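Local coordinates for protein dehydrogenase (Chromobacterium violaceum, PDB 3Q2I) that probably oxidises a UDP-linked N-acetylglucosaminuronic acid with NAD as cofactor, a step toward the diacetamido mannuronic acid sugar, at residues S92-K106 against M118-V132. Sequence-based numbering, arbitrary orientation.
Sequences SIECSEAGFHVMTEK and MVKAADKAKKHLFVV. With NAI (1,4-dihydronicotinamide adenine dinucleotide), chain B.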
ATOM      1  N   SER A  92      21.224  23.226 -22.039  1.00 19.67           N
ATOM      2  CA  SER A  92      21.617  24.129 -20.952  1.00 18.60           C
ATOM      3  C   SER A  92      22.917  23.667 -20.306  1.00 18.58           C
ATOM      4  O   SER A  92      23.847  24.460 -20.060  1.00 20.58           O
ATOM      5  CB  SER A  92      20.498  24.192 -19.887  1.00 19.93           C
ATOM      6  OG  SER A  92      20.812  25.126 -18.884  1.00 19.21           O
ATOM      7  N   ILE A  93      22.985  22.386 -19.951  1.00 17.27           N
ATOM      8  CA  ILE A  93      24.182  21.845 -19.301  1.00 19.82           C
ATOM      9  C   ILE A  93      25.433  22.032 -20.193  1.00 21.06           C
ATOM     10  O   ILE A  93      26.495  22.454 -19.698  1.00 20.93           O
ATOM     11  CB  ILE A  93      23.947  20.339 -18.965  1.00 20.80           C
ATOM     12  CG1 ILE A  93      22.885  20.166 -17.867  1.00 21.09           C
ATOM     13  CG2 ILE A  93      25.247  19.656 -18.541  1.00 22.05           C
ATOM     14  CD1 ILE A  93      22.371  18.653 -17.711  1.00 18.37           C
ATOM     15  N   GLU A  94      25.290  21.797 -21.493  1.00 21.11           N
ATOM     16  CA  GLU A  94      26.414  22.018 -22.431  1.00 22.13           C
ATOM     17  C   GLU A  94      26.837  23.497 -22.444  1.00 25.27           C
ATOM     18  O   GLU A  94      28.059  23.779 -22.319  1.00 23.61           O
ATOM     19  CB  GLU A  94      26.021  21.577 -23.841  1.00 23.08           C
ATOM     20  CG  GLU A  94      27.271  21.430 -24.736  1.00 24.24           C
ATOM     21  CD  GLU A  94      26.939  21.045 -26.171  1.00 31.27           C
ATOM     22  OE1 GLU A  94      27.861  21.193 -27.003  1.00 33.20           O
ATOM     23  OE2 GLU A  94      25.783  20.671 -26.520  1.00 31.64           O
ATOM     24  N   CYS A  95      25.867  24.413 -22.543  1.00 21.69           N
ATOM     25  CA  CYS A  95      26.130  25.866 -22.415  1.00 20.11           C
ATOM     26  C   CYS A  95      26.856  26.206 -21.122  1.00 26.47           C
ATOM     27  O   CYS A  95      27.885  26.899 -21.127  1.00 24.72           O
ATOM     28  CB  CYS A  95      24.857  26.704 -22.533  1.00 21.43           C
ATOM     29  SG  CYS A  95      24.073  26.603 -24.145  1.00 23.97           S
ATOM     30  N   SER A  96      26.337  25.730 -19.988  1.00 21.01           N
ATOM     31  CA  SER A  96      26.969  26.025 -18.721  1.00 22.65           C
ATOM     32  C   SER A  96      28.399  25.522 -18.680  1.00 24.93           C
ATOM     33  O   SER A  96      29.313  26.241 -18.223  1.00 24.50           O
ATOM     34  CB  SER A  96      26.223  25.403 -17.546  1.00 19.54           C
ATOM     35  OG  SER A  96      24.941  25.954 -17.421  1.00 21.20           O
ATOM     36  N   GLU A  97      28.597  24.284 -19.130  1.00 24.41           N
ATOM     37  CA  GLU A  97      29.915  23.682 -19.090  1.00 23.68           C
ATOM     38  C   GLU A  97      30.906  24.373 -20.049  1.00 25.02           C
ATOM     39  O   GLU A  97      32.105  24.230 -19.865  1.00 29.13           O
ATOM     40  CB  GLU A  97      29.819  22.189 -19.384  1.00 24.04           C
ATOM     41  CG  GLU A  97      29.134  21.459 -18.232  1.00 25.54           C
ATOM     42  CD  GLU A  97      28.976  19.982 -18.458  1.00 30.22           C
ATOM     43  OE1 GLU A  97      29.258  19.474 -19.570  1.00 34.17           O
ATOM     44  OE2 GLU A  97      28.535  19.327 -17.493  1.00 33.65           O
ATOM     45  N   ALA A  98      30.397  25.085 -21.045  1.00 26.03           N
ATOM     46  CA  ALA A  98      31.248  25.869 -21.964  1.00 26.21           C
ATOM     47  C   ALA A  98      31.412  27.303 -21.488  1.00 28.45           C
ATOM     48  O   ALA A  98      31.977  28.139 -22.201  1.00 28.61           O
ATOM     49  CB  ALA A  98      30.657  25.889 -23.383  1.00 26.43           C
ATOM     50  N   GLY A  99      30.887  27.638 -20.320  1.00 26.67           N
ATOM     51  CA  GLY A  99      31.077  28.986 -19.793  1.00 25.98           C
ATOM     52  C   GLY A  99      30.060  30.068 -20.105  1.00 27.14           C
ATOM     53  O   GLY A  99      30.367  31.248 -19.915  1.00 27.08           O
ATOM     54  N   PHE A 100      28.824  29.704 -20.471  1.00 25.01           N
ATOM     55  CA  PHE A 100      27.783  30.688 -20.803  1.00 22.37           C
ATOM     56  C   PHE A 100      26.644  30.723 -19.792  1.00 22.14           C
ATOM     57  O   PHE A 100      26.228  29.662 -19.279  1.00 23.79           O
ATOM     58  CB  PHE A 100      27.175  30.401 -22.178  1.00 25.08           C
ATOM     59  CG  PHE A 100      28.170  30.446 -23.319  1.00 24.75           C
ATOM     60  CD1 PHE A 100      28.389  31.639 -24.007  1.00 24.76           C
ATOM     61  CD2 PHE A 100      28.891  29.317 -23.677  1.00 22.67           C
ATOM     62  CE1 PHE A 100      29.309  31.680 -25.040  1.00 26.53           C
ATOM     63  CE2 PHE A 100      29.837  29.364 -24.707  1.00 27.05           C
ATOM     64  CZ  PHE A 100      30.037  30.550 -25.377  1.00 25.64           C
ATOM     65  N   HIS A 101      26.149  31.912 -19.485  1.00 21.89           N
ATOM     66  CA  HIS A 101      24.791  32.088 -18.967  1.00 19.46           C
ATOM     67  C   HIS A 101      23.765  31.575 -19.962  1.00 21.18           C
ATOM     68  O   HIS A 101      23.970  31.612 -21.191  1.00 20.38           O
ATOM     69  CB  HIS A 101      24.521  33.581 -18.714  1.00 22.04           C
ATOM     70  CG  HIS A 101      25.583  34.256 -17.912  1.00 24.73           C
ATOM     71  ND1 HIS A 101      25.789  33.999 -16.572  1.00 21.90           N
ATOM     72  CD2 HIS A 101      26.512  35.184 -18.264  1.00 25.08           C
ATOM     73  CE1 HIS A 101      26.748  34.786 -16.113  1.00 28.31           C
ATOM     74  NE2 HIS A 101      27.220  35.493 -17.127  1.00 26.41           N
ATOM     75  N   VAL A 102      22.685  31.009 -19.416  1.00 21.49           N
ATOM     76  CA  VAL A 102      21.668  30.359 -20.243  1.00 19.71           C
ATOM     77  C   VAL A 102      20.329  31.000 -19.945  1.00 16.72           C
ATOM     78  O   VAL A 102      19.983  31.292 -18.783  1.00 19.06           O
ATOM     79  CB  VAL A 102      21.615  28.850 -19.901  1.00 19.87           C
ATOM     80  CG1 VAL A 102      20.344  28.208 -20.556  1.00 19.78           C
ATOM     81  CG2 VAL A 102      22.867  28.144 -20.345  1.00 20.25           C
ATOM     82  N   MET A 103      19.522  31.227 -20.977  1.00 18.20           N
ATOM     83  CA  MET A 103      18.138  31.614 -20.767  1.00 17.50           C
ATOM     84  C   MET A 103      17.324  30.513 -21.438  1.00 21.57           C
ATOM     85  O   MET A 103      17.425  30.352 -22.648  1.00 21.32           O
ATOM     86  CB  MET A 103      17.778  32.918 -21.515  1.00 20.83           C
ATOM     87  CG  MET A 103      16.289  33.252 -21.416  1.00 22.22           C
ATOM     88  SD  MET A 103      15.758  34.520 -22.618  1.00 31.08           S
ATOM     89  CE  MET A 103      17.248  35.463 -22.417  1.00 22.49           C
ATOM     90  N   THR A 104      16.567  29.722 -20.681  1.00 19.75           N
ATOM     91  CA  THR A 104      15.830  28.627 -21.323  1.00 17.62           C
ATOM     92  C   THR A 104      14.365  29.021 -21.416  1.00 17.72           C
ATOM     93  O   THR A 104      13.801  29.632 -20.502  1.00 18.21           O
ATOM     94  CB  THR A 104      15.969  27.274 -20.540  1.00 17.25           C
ATOM     95  OG1 THR A 104      15.177  26.290 -21.245  1.00 19.10           O
ATOM     96  CG2 THR A 104      15.414  27.465 -19.109  1.00 17.56           C
ATOM     97  N   GLU A 105      13.737  28.727 -22.558  1.00 15.99           N
ATOM     98  CA  GLU A 105      12.293  28.792 -22.627  1.00 16.80           C
ATOM     99  C   GLU A 105      11.671  27.781 -21.629  1.00 17.92           C
ATOM    100  O   GLU A 105      12.363  26.878 -21.164  1.00 18.60           O
ATOM    101  CB  GLU A 105      11.792  28.545 -24.035  1.00 19.13           C
ATOM    102  CG  GLU A 105      11.523  29.873 -24.778  1.00 19.52           C
ATOM    103  CD  GLU A 105      10.403  30.692 -24.207  1.00 23.69           C
ATOM    104  OE1 GLU A 105      10.218  31.877 -24.615  1.00 22.89           O
ATOM    105  OE2 GLU A 105       9.687  30.261 -23.278  1.00 20.90           O
ATOM    106  N   LYS A 106      10.422  28.032 -21.296  1.00 16.51           N
ATOM    107  CA  LYS A 106       9.658  27.119 -20.430  1.00 19.90           C
ATOM    108  C   LYS A 106       9.163  25.971 -21.285  1.00 17.96           C
ATOM    109  O   LYS A 106       9.026  26.058 -22.508  1.00 19.03           O
ATOM    110  CB  LYS A 106       8.488  27.870 -19.801  1.00 19.90           C
ATOM    111  CG  LYS A 106       7.445  28.359 -20.825  1.00 22.19           C
ATOM    112  CD  LYS A 106       6.570  27.227 -21.371  1.00 18.97           C
ATOM    113  CE  LYS A 106       5.159  27.683 -21.715  1.00 28.71           C
ATOM    114  NZ  LYS A 106       4.284  26.591 -22.342  1.00 25.21           N
ATOM    115  N   MET A 118      20.288  20.594 -14.667  1.00 17.09           N
ATOM    116  CA  MET A 118      20.631  21.861 -15.323  1.00 17.36           C
ATOM    117  C   MET A 118      20.948  22.958 -14.292  1.00 20.30           C
ATOM    118  O   MET A 118      21.862  23.800 -14.477  1.00 18.63           O
ATOM    119  CB  MET A 118      19.580  22.229 -16.378  1.00 20.22           C
ATOM    120  CG  MET A 118      18.215  22.499 -15.861  1.00 21.13           C
ATOM    121  SD  MET A 118      16.977  22.372 -17.193  1.00 17.72           S
ATOM    122  CE  MET A 118      17.354  23.894 -18.133  1.00 15.99           C
ATOM    123  N   VAL A 119      20.263  22.963 -13.145  1.00 17.02           N
ATOM    124  CA  VAL A 119      20.545  23.870 -12.040  1.00 17.20           C
ATOM    125  C   VAL A 119      21.936  23.589 -11.432  1.00 18.42           C
ATOM    126  O   VAL A 119      22.690  24.538 -11.124  1.00 19.43           O
ATOM    127  CB  VAL A 119      19.400  23.868 -10.997  1.00 15.88           C
ATOM    128  CG1 VAL A 119      19.753  24.661  -9.724  1.00 18.01           C
ATOM    129  CG2 VAL A 119      18.110  24.436 -11.656  1.00 14.96           C
ATOM    130  N   LYS A 120      22.239  22.319 -11.208  1.00 17.24           N
ATOM    131  CA  LYS A 120      23.535  21.900 -10.626  1.00 17.63           C
ATOM    132  C   LYS A 120      24.683  22.361 -11.548  1.00 19.16           C
ATOM    133  O   LYS A 120      25.695  22.865 -11.034  1.00 20.64           O
ATOM    134  CB  LYS A 120      23.586  20.369 -10.475  1.00 21.56           C
ATOM    135  CG  LYS A 120      24.891  19.842  -9.823  1.00 23.79           C
ATOM    136  CD  LYS A 120      24.740  18.401  -9.336  1.00 33.66           C
ATOM    137  CE  LYS A 120      24.394  18.374  -7.843  1.00 42.82           C
ATOM    138  NZ  LYS A 120      25.590  18.397  -6.933  1.00 47.45           N
ATOM    139  N   ALA A 121      24.485  22.279 -12.870  1.00 17.87           N
ATOM    140  CA  ALA A 121      25.561  22.575 -13.849  1.00 18.27           C
ATOM    141  C   ALA A 121      25.783  24.076 -13.864  1.00 21.19           C
ATOM    142  O   ALA A 121      26.947  24.522 -13.936  1.00 19.77           O
ATOM    143  CB  ALA A 121      25.201  22.074 -15.263  1.00 18.93           C
ATOM    144  N   ALA A 122      24.709  24.850 -13.835  1.00 19.64           N
ATOM    145  CA  ALA A 122      24.829  26.305 -13.778  1.00 19.65           C
ATOM    146  C   ALA A 122      25.442  26.723 -12.448  1.00 24.29           C
ATOM    147  O   ALA A 122      26.299  27.617 -12.415  1.00 23.80           O
ATOM    148  CB  ALA A 122      23.473  26.982 -14.009  1.00 19.72           C
ATOM    149  N   ASP A 123      25.029  26.110 -11.334  1.00 22.11           N
ATOM    150  CA  ASP A 123      25.672  26.381 -10.054  1.00 22.49           C
ATOM    151  C   ASP A 123      27.174  26.154 -10.165  1.00 21.88           C
ATOM    152  O   ASP A 123      27.961  26.973  -9.667  1.00 24.04           O
ATOM    153  CB  ASP A 123      25.144  25.436  -8.948  1.00 21.36           C
ATOM    154  CG  ASP A 123      23.752  25.783  -8.462  1.00 27.62           C
ATOM    155  OD1 ASP A 123      23.220  26.847  -8.807  1.00 27.60           O
ATOM    156  OD2 ASP A 123      23.187  24.941  -7.720  1.00 25.00           O
ATOM    157  N   LYS A 124      27.595  25.024 -10.714  1.00 22.04           N
ATOM    158  CA  LYS A 124      29.001  24.671 -10.697  1.00 24.55           C
ATOM    159  C   LYS A 124      29.788  25.601 -11.621  1.00 25.56           C
ATOM    160  O   LYS A 124      30.975  25.845 -11.386  1.00 26.87           O
ATOM    161  CB  LYS A 124      29.173  23.233 -11.170  1.00 22.69           C
ATOM    162  CG  LYS A 124      30.599  22.719 -11.224  1.00 29.65           C
ATOM    163  CD  LYS A 124      30.542  21.249 -11.559  1.00 35.79           C
ATOM    164  CE  LYS A 124      31.920  20.615 -11.486  1.00 47.02           C
ATOM    165  NZ  LYS A 124      32.401  20.440 -12.873  1.00 45.53           N
ATOM    166  N   ALA A 125      29.149  26.086 -12.681  1.00 24.55           N
ATOM    167  CA  ALA A 125      29.841  26.996 -13.590  1.00 24.13           C
ATOM    168  C   ALA A 125      29.863  28.430 -13.059  1.00 24.81           C
ATOM    169  O   ALA A 125      30.568  29.268 -13.616  1.00 27.36           O
ATOM    170  CB  ALA A 125      29.226  26.921 -15.009  1.00 22.91           C
ATOM    171  N   LYS A 126      29.080  28.729 -12.020  1.00 22.48           N
ATOM    172  CA  LYS A 126      28.903  30.080 -11.532  1.00 22.93           C
ATOM    173  C   LYS A 126      28.413  30.968 -12.663  1.00 25.94           C
ATOM    174  O   LYS A 126      28.887  32.103 -12.846  1.00 26.92           O
ATOM    175  CB  LYS A 126      30.209  30.600 -10.916  1.00 26.40           C
ATOM    176  CG  LYS A 126      30.795  29.670  -9.873  1.00 33.17           C
ATOM    177  CD  LYS A 126      32.083  30.213  -9.246  1.00 39.87           C
ATOM    178  CE  LYS A 126      32.615  29.221  -8.211  1.00 41.43           C
ATOM    179  NZ  LYS A 126      33.681  28.280  -8.717  1.00 47.58           N
ATOM    180  N   LYS A 127      27.381  30.471 -13.359  1.00 22.48           N
ATOM    181  CA  LYS A 127      26.728  31.240 -14.411  1.00 22.73           C
ATOM    182  C   LYS A 127      25.239  31.205 -14.162  1.00 25.00           C
ATOM    183  O   LYS A 127      24.738  30.274 -13.509  1.00 23.87           O
ATOM    184  CB  LYS A 127      27.010  30.624 -15.784  1.00 22.66           C
ATOM    185  CG  LYS A 127      28.494  30.606 -16.163  1.00 28.96           C
ATOM    186  CD  LYS A 127      28.931  32.024 -16.517  1.00 32.57           C
ATOM    187  CE  LYS A 127      30.437  32.095 -16.648  1.00 36.49           C
ATOM    188  NZ  LYS A 127      30.697  33.390 -17.339  1.00 40.78           N
ATOM    189  N   HIS A 128      24.546  32.219 -14.643  1.00 20.09           N
ATOM    190  CA  HIS A 128      23.089  32.311 -14.490  1.00 21.48           C
ATOM    191  C   HIS A 128      22.364  31.293 -15.348  1.00 20.97           C
ATOM    192  O   HIS A 128      22.803  30.956 -16.440  1.00 20.05           O
ATOM    193  CB  HIS A 128      22.578  33.704 -14.863  1.00 24.57           C
ATOM    194  CG  HIS A 128      23.033  34.783 -13.937  1.00 28.01           C
ATOM    195  ND1 HIS A 128      22.472  34.993 -12.695  1.00 34.19           N
ATOM    196  CD2 HIS A 128      23.929  35.783 -14.123  1.00 32.56           C
ATOM    197  CE1 HIS A 128      23.035  36.049 -12.137  1.00 36.61           C
ATOM    198  NE2 HIS A 128      23.910  36.553 -12.986  1.00 32.18           N
ATOM    199  N   LEU A 129      21.224  30.850 -14.833  1.00 19.53           N
ATOM    200  CA  LEU A 129      20.233  30.123 -15.631  1.00 18.20           C
ATOM    201  C   LEU A 129      18.936  30.912 -15.426  1.00 17.51           C
ATOM    202  O   LEU A 129      18.362  30.964 -14.330  1.00 19.71           O
ATOM    203  CB  LEU A 129      20.146  28.673 -15.113  1.00 17.94           C
ATOM    204  CG  LEU A 129      18.982  27.867 -15.713  1.00 17.34           C
ATOM    205  CD1 LEU A 129      19.084  27.743 -17.217  1.00 19.95           C
ATOM    206  CD2 LEU A 129      19.010  26.479 -15.068  1.00 17.77           C
ATOM    207  N   PHE A 130      18.463  31.582 -16.479  1.00 16.56           N
ATOM    208  CA  PHE A 130      17.173  32.284 -16.479  1.00 18.05           C
ATOM    209  C   PHE A 130      16.144  31.361 -17.111  1.00 16.86           C
ATOM    210  O   PHE A 130      16.491  30.653 -18.043  1.00 17.16           O
ATOM    211  CB  PHE A 130      17.275  33.498 -17.433  1.00 17.02           C
ATOM    212  CG  PHE A 130      18.339  34.512 -17.047  1.00 17.23           C
ATOM    213  CD1 PHE A 130      17.966  35.570 -16.196  1.00 19.58           C
ATOM    214  CD2 PHE A 130      19.629  34.432 -17.572  1.00 19.22           C
ATOM    215  CE1 PHE A 130      18.918  36.590 -15.852  1.00 23.48           C
ATOM    216  CE2 PHE A 130      20.585  35.468 -17.234  1.00 20.36           C
ATOM    217  CZ  PHE A 130      20.203  36.479 -16.360  1.00 19.16           C
ATOM    218  N   VAL A 131      14.922  31.363 -16.574  1.00 18.70           N
ATOM    219  CA  VAL A 131      13.827  30.567 -17.158  1.00 19.39           C
ATOM    220  C   VAL A 131      12.779  31.581 -17.516  1.00 17.54           C
ATOM    221  O   VAL A 131      12.391  32.429 -16.702  1.00 21.07           O
ATOM    222  CB  VAL A 131      13.274  29.548 -16.127  1.00 18.90           C
ATOM    223  CG1 VAL A 131      12.104  28.762 -16.780  1.00 22.75           C
ATOM    224  CG2 VAL A 131      14.387  28.623 -15.635  1.00 21.69           C
ATOM    225  N   VAL A 132      12.258  31.482 -18.735  1.00 18.39           N
ATOM    226  CA  VAL A 132      11.287  32.443 -19.231  1.00 19.99           C
ATOM    227  C   VAL A 132       9.909  32.208 -18.677  1.00 22.34           C
ATOM    228  O   VAL A 132       9.249  31.250 -19.087  1.00 27.69           O
ATOM    229  CB  VAL A 132      11.248  32.430 -20.771  1.00 20.29           C
ATOM    230  CG1 VAL A 132      10.198  33.408 -21.230  1.00 22.81           C
ATOM    231  CG2 VAL A 132      12.617  32.663 -21.374  1.00 20.63           C
TER
HETATM  232  PA  NAI B 500       9.139  24.934 -32.869  1.00 22.96           P
HETATM  233  O1A NAI B 500       8.953  23.525 -33.260  1.00 20.45           O
HETATM  234  O2A NAI B 500       8.375  26.076 -33.674  1.00 24.17           O
HETATM  235  O5B NAI B 500      10.654  25.380 -32.847  1.00 22.42           O
HETATM  236  C5B NAI B 500      11.489  24.281 -33.079  1.00 28.58           C
HETATM  237  C4B NAI B 500      12.872  24.806 -33.439  1.00 26.75           C
HETATM  238  O4B NAI B 500      13.960  24.109 -32.808  1.00 20.89           O
HETATM  239  C3B NAI B 500      12.800  24.327 -34.890  1.00 27.03           C
HETATM  240  O3B NAI B 500      13.133  25.392 -35.792  1.00 26.72           O
HETATM  241  C2B NAI B 500      13.676  23.063 -34.932  1.00 23.48           C
HETATM  242  O2B NAI B 500      14.270  22.798 -36.196  1.00 25.97           O
HETATM  243  C1B NAI B 500      14.725  23.497 -33.881  1.00 20.12           C
HETATM  244  N9A NAI B 500      15.540  22.410 -33.389  1.00 23.37           N
HETATM  245  C8A NAI B 500      15.105  21.165 -33.002  1.00 25.99           C
HETATM  246  N7A NAI B 500      16.126  20.492 -32.551  1.00 20.38           N
HETATM  247  C5A NAI B 500      17.252  21.283 -32.523  1.00 23.24           C
HETATM  248  C6A NAI B 500      18.604  21.104 -32.166  1.00 22.51           C
HETATM  249  N6A NAI B 500      19.076  19.917 -31.646  1.00 25.52           N
HETATM  250  N1A NAI B 500      19.454  22.131 -32.335  1.00 27.77           N
HETATM  251  C2A NAI B 500      19.019  23.266 -32.843  1.00 19.77           C
HETATM  252  N3A NAI B 500      17.762  23.511 -33.207  1.00 22.06           N
HETATM  253  C4A NAI B 500      16.865  22.510 -33.077  1.00 20.87           C
HETATM  254  O3  NAI B 500       8.699  25.073 -31.344  1.00 20.00           O
HETATM  255  PN  NAI B 500       8.325  26.347 -30.551  1.00 20.97           P
HETATM  256  O1N NAI B 500       6.834  26.510 -30.459  1.00 22.08           O
HETATM  257  O2N NAI B 500       9.112  27.620 -30.946  1.00 27.20           O
HETATM  258  O5D NAI B 500       8.560  25.980 -28.982  1.00 20.79           O
HETATM  259  C5D NAI B 500       9.924  26.156 -28.675  1.00 18.69           C
HETATM  260  C4D NAI B 500      10.155  26.147 -27.167  1.00 20.26           C
HETATM  261  O4D NAI B 500       9.516  27.342 -26.689  1.00 21.32           O
HETATM  262  C3D NAI B 500       9.416  25.013 -26.402  1.00 18.78           C
HETATM  263  O3D NAI B 500      10.221  24.712 -25.260  1.00 19.84           O
HETATM  264  C2D NAI B 500       8.125  25.684 -25.916  1.00 20.58           C
HETATM  265  O2D NAI B 500       7.659  25.136 -24.685  1.00 20.69           O
HETATM  266  C1D NAI B 500       8.554  27.159 -25.666  1.00 19.52           C
HETATM  267  N1N NAI B 500       7.459  28.096 -25.778  1.00 19.05           N
HETATM  268  C2N NAI B 500       7.263  28.976 -24.819  1.00 21.58           C
HETATM  269  C3N NAI B 500       6.179  29.862 -24.826  1.00 19.23           C
HETATM  270  C7N NAI B 500       5.991  30.867 -23.757  1.00 18.50           C
HETATM  271  O7N NAI B 500       4.928  31.365 -23.435  1.00 22.38           O
HETATM  272  N7N NAI B 500       7.068  31.302 -23.038  1.00 17.49           N
HETATM  273  C4N NAI B 500       5.237  29.709 -25.863  1.00 20.78           C
HETATM  274  C5N NAI B 500       5.544  28.845 -26.900  1.00 21.55           C
HETATM  275  C6N NAI B 500       6.651  28.036 -26.842  1.00 19.54           C
HETATM  276  O   HOH W   1      22.743  24.144 -17.129  1.00 18.70           O
HETATM  277  O   HOH W   2      24.655  28.711 -17.228  1.00 21.47           O
HETATM  278  O   HOH W   3      32.795  31.943 -19.407  1.00 52.13           O
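The imidazole of His101 carries Lys127 over one face and His128 at its edge. Lys127 CD sits 3.8 Å from the His101 ring centroid, over the face, a CH-pi contact. At the edge His128 N, lying in the ring plane, donates to His101 ND1 over 2.9 Å. Together they would restrict rotation of the ring. The His128 ring runs alongside, its plane turned 37° from that of His101. At the Phe130 ring, Val102 O lies near the plane, at the edge.

Val102 N and Thr104 N donate to His128 O and Phe130 O, and Val102 O and Thr104 O accept from Phe130 N and Val132 N, a parallel ladder; strand 129-131 ends the Rossmann sheet within this chain, joined to 101-104 by the beta-alpha-beta crossover through helix 112-125. Helices 92-97 and 118-125 run nearly parallel, 7° apart, on the face bearing Val102, Thr104 and Leu129. There Leu129 CD1 reaches Val102 CG1 at 3.6 Å, and a water links Ser92 OG, Ser96 OG and Met118 O.

On the opposite face of the sheet, with Met103 and Phe130, Val132 CG2 packs 3.7 Å from Met103 CG. The Glu105 chain, bent at its second torsion, brings OE2 to 2.8 Å from N7N of the NADH carboxamide, a nearly straight bond (170°), while His28 and His304 hold OE1. Lys106 O accepts from the ribose O2D at 2.7 Å, and Lys106 NZ bonds Asn190 and the UDP-sugar.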